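Local coordinates for enoyl-CoA hydratase (Geobacillus kaustophilus, PDB 2PPY), which probably catalyses the reversible addition of water to the double bond of enoyl-CoA thioesters in fatty acid beta-oxidation, at residues 130-135 with 188-193. Numbering follows the deposited sequence.
Sequences DEAGKI and FPQAET
Asp130 grips the 188-193 segment through hydrogen bonds of both its backbone and its carboxylate. Its N donates to Phe188 O at 2.7 Å and so carries parallel-strand pairing one step past the end of strand 125-129. Its CG stands between the backbone N and the carbonyl carbon (chi1 60°), a torsion that turns the carboxylate toward the chain after Phe188. There OD2 accepts from Gln190 N at 2.7 Å, the donor lying above the carboxylate plane. With an alanine here the carboxylate acceptor of Gln190 N is gone, and the turn beyond Pro189 would probably be held less firmly to the 130-135 loop. The Gln190 side chain answers in the other direction. Extended at first (CG anti to N, chi1 -164°) and then bent at chi2, it brings OE1 to the backbone of the 130-135 loop, 2.8 Å from Glu131 N; this bond is doubtful, since the modelled position of OE1 is crowded against that backbone.

Van der Waals contact is slight: Asp130 OD1 rests 3.4 Å from Pro189 CA, and Glu131 CB lies 4.0 Å from Gln190 CG.

Within 188-193, Gln190 O receives both the N and the OG1 of Thr193 on one face, tying the turn to the first residue of helix 193-205. Gln190 NE2 bonds to Glu109 O, linking a third loop. The contact thus joins the exits of neighbouring parallel strands 125-129 and 186-188 in the crotonase-fold sheet, where Phe188 packs edge-to-face on Phe127 and against Arg196 and Thr197 of helix 193-205.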
ATOM      1  N   ASP A 130     -27.124 -23.575 -12.433  1.00 19.07           N
ATOM      2  CA  ASP A 130     -28.168 -23.323 -11.441  1.00 25.00           C
ATOM      3  C   ASP A 130     -28.521 -24.498 -10.533  1.00 22.67           C
ATOM      4  O   ASP A 130     -29.352 -24.364  -9.640  1.00 23.78           O
ATOM      5  CB  ASP A 130     -29.437 -22.744 -12.098  1.00 26.83           C
ATOM      6  CG  ASP A 130     -30.052 -23.661 -13.144  1.00 26.90           C
ATOM      7  OD1 ASP A 130     -31.041 -23.228 -13.768  1.00 27.56           O
ATOM      8  OD2 ASP A 130     -29.570 -24.794 -13.347  1.00 32.50           O
ATOM      9  N   GLU A 131     -27.873 -25.637 -10.749  1.00 24.05           N
ATOM     10  CA  GLU A 131     -28.097 -26.817  -9.920  1.00 24.13           C
ATOM     11  C   GLU A 131     -26.738 -27.412  -9.550  1.00 26.46           C
ATOM     12  O   GLU A 131     -26.637 -28.581  -9.176  1.00 25.05           O
ATOM     13  CB  GLU A 131     -28.929 -27.863 -10.675  1.00 32.55           C
ATOM     14  CG  GLU A 131     -30.310 -27.386 -11.103  1.00 37.43           C
ATOM     15  CD  GLU A 131     -31.155 -28.503 -11.702  1.00 44.58           C
ATOM     16  OE1 GLU A 131     -31.484 -29.460 -10.969  1.00 41.90           O
ATOM     17  OE2 GLU A 131     -31.490 -28.428 -12.905  1.00 36.48           O
ATOM     18  N   ALA A 132     -25.697 -26.585  -9.651  1.00 26.51           N
ATOM     19  CA  ALA A 132     -24.324 -26.997  -9.360  1.00 24.22           C
ATOM     20  C   ALA A 132     -24.082 -27.479  -7.934  1.00 19.91           C
ATOM     21  O   ALA A 132     -23.097 -28.164  -7.672  1.00 27.56           O
ATOM     22  CB  ALA A 132     -23.360 -25.854  -9.687  1.00 22.20           C
ATOM     23  N   GLY A 133     -24.961 -27.116  -7.009  1.00 19.89           N
ATOM     24  CA  GLY A 133     -24.782 -27.565  -5.639  1.00 20.97           C
ATOM     25  C   GLY A 133     -24.372 -26.516  -4.627  1.00 20.96           C
ATOM     26  O   GLY A 133     -24.961 -25.434  -4.566  1.00 23.32           O
ATOM     27  N   LYS A 134     -23.351 -26.842  -3.837  1.00 24.78           N
ATOM     28  CA  LYS A 134     -22.846 -25.965  -2.776  1.00 24.97           C
ATOM     29  C   LYS A 134     -21.545 -25.255  -3.122  1.00 24.38           C
ATOM     30  O   LYS A 134     -20.685 -25.797  -3.818  1.00 24.09           O
ATOM     31  CB  LYS A 134     -22.592 -26.767  -1.497  1.00 29.36           C
ATOM     32  CG  LYS A 134     -23.720 -27.667  -1.025  1.00 38.86           C
ATOM     33  CD  LYS A 134     -23.240 -28.493   0.167  1.00 45.57           C
ATOM     34  CE  LYS A 134     -24.303 -29.445   0.686  1.00 47.91           C
ATOM     35  NZ  LYS A 134     -23.804 -30.237   1.848  1.00 46.29           N
ATOM     36  N   ILE A 135     -21.399 -24.040  -2.611  1.00 21.76           N
ATOM     37  CA  ILE A 135     -20.184 -23.267  -2.828  1.00 20.26           C
ATOM     38  C   ILE A 135     -19.862 -22.539  -1.523  1.00 20.31           C
ATOM     39  O   ILE A 135     -20.725 -21.880  -0.940  1.00 22.57           O
ATOM     40  CB  ILE A 135     -20.355 -22.270  -4.010  1.00 18.53           C
ATOM     41  CG1 ILE A 135     -19.077 -21.448  -4.193  1.00 12.39           C
ATOM     42  CG2 ILE A 135     -21.566 -21.378  -3.777  1.00 12.09           C
ATOM     43  CD1 ILE A 135     -19.025 -20.703  -5.510  1.00 11.20           C
ATOM     44  N   PHE A 188     -25.831 -20.094 -15.052  1.00 19.91           N
ATOM     45  CA  PHE A 188     -26.484 -20.595 -16.258  1.00 21.00           C
ATOM     46  C   PHE A 188     -27.346 -21.820 -15.962  1.00 23.31           C
ATOM     47  O   PHE A 188     -27.174 -22.482 -14.930  1.00 23.17           O
ATOM     48  CB  PHE A 188     -25.444 -21.013 -17.305  1.00 21.92           C
ATOM     49  CG  PHE A 188     -24.506 -19.917 -17.742  1.00 23.45           C
ATOM     50  CD1 PHE A 188     -24.990 -18.683 -18.171  1.00 22.31           C
ATOM     51  CD2 PHE A 188     -23.132 -20.156 -17.803  1.00 17.43           C
ATOM     52  CE1 PHE A 188     -24.118 -17.713 -18.673  1.00 24.19           C
ATOM     53  CE2 PHE A 188     -22.256 -19.195 -18.303  1.00 17.97           C
ATOM     54  CZ  PHE A 188     -22.748 -17.970 -18.735  1.00 20.60           C
ATOM     55  N   PRO A 189     -28.301 -22.130 -16.859  1.00 27.13           N
ATOM     56  CA  PRO A 189     -29.145 -23.309 -16.639  1.00 25.25           C
ATOM     57  C   PRO A 189     -28.163 -24.482 -16.637  1.00 21.65           C
ATOM     58  O   PRO A 189     -27.329 -24.589 -17.535  1.00 21.20           O
ATOM     59  CB  PRO A 189     -30.050 -23.320 -17.870  1.00 24.97           C
ATOM     60  CG  PRO A 189     -30.194 -21.870 -18.189  1.00 30.64           C
ATOM     61  CD  PRO A 189     -28.785 -21.342 -18.007  1.00 24.88           C
ATOM     62  N   GLN A 190     -28.257 -25.345 -15.633  1.00 20.20           N
ATOM     63  CA  GLN A 190     -27.346 -26.481 -15.496  1.00 23.92           C
ATOM     64  C   GLN A 190     -26.862 -27.151 -16.786  1.00 28.53           C
ATOM     65  O   GLN A 190     -25.661 -27.203 -17.049  1.00 30.02           O
ATOM     66  CB  GLN A 190     -27.973 -27.539 -14.586  1.00 22.49           C
ATOM     67  CG  GLN A 190     -26.995 -28.587 -14.065  1.00 22.96           C
ATOM     68  CD  GLN A 190     -25.908 -27.996 -13.172  1.00 19.59           C
ATOM     69  OE1 GLN A 190     -26.173 -27.115 -12.352  1.00 21.63           O
ATOM     70  NE2 GLN A 190     -24.683 -28.494 -13.316  1.00 20.75           N
ATOM     71  N   ALA A 191     -27.787 -27.659 -17.592  1.00 30.27           N
ATOM     72  CA  ALA A 191     -27.419 -28.354 -18.821  1.00 29.73           C
ATOM     73  C   ALA A 191     -26.800 -27.479 -19.908  1.00 31.37           C
ATOM     74  O   ALA A 191     -26.323 -27.990 -20.920  1.00 33.23           O
ATOM     75  CB  ALA A 191     -28.640 -29.084 -19.377  1.00 36.04           C
ATOM     76  N   GLU A 192     -26.800 -26.168 -19.702  1.00 30.23           N
ATOM     77  CA  GLU A 192     -26.242 -25.248 -20.688  1.00 30.88           C
ATOM     78  C   GLU A 192     -24.977 -24.553 -20.187  1.00 28.33           C
ATOM     79  O   GLU A 192     -24.401 -23.715 -20.883  1.00 25.31           O
ATOM     80  CB  GLU A 192     -27.284 -24.189 -21.043  1.00 33.73           C
ATOM     81  CG  GLU A 192     -28.581 -24.753 -21.595  1.00 41.14           C
ATOM     82  CD  GLU A 192     -29.708 -23.741 -21.570  1.00 41.84           C
ATOM     83  OE1 GLU A 192     -29.509 -22.614 -22.077  1.00 35.70           O
ATOM     84  OE2 GLU A 192     -30.790 -24.076 -21.042  1.00 44.04           O
ATOM     85  N   THR A 193     -24.539 -24.913 -18.985  1.00 28.21           N
ATOM     86  CA  THR A 193     -23.366 -24.287 -18.382  1.00 25.79           C
ATOM     87  C   THR A 193     -22.106 -24.336 -19.237  1.00 26.87           C
ATOM     88  O   THR A 193     -21.487 -23.300 -19.494  1.00 24.84           O
ATOM     89  CB  THR A 193     -23.082 -24.896 -17.001  1.00 26.34           C
ATOM     90  OG1 THR A 193     -24.229 -24.708 -16.166  1.00 19.47           O
ATOM     91  CG2 THR A 193     -21.884 -24.219 -16.347  1.00 24.11           C
TER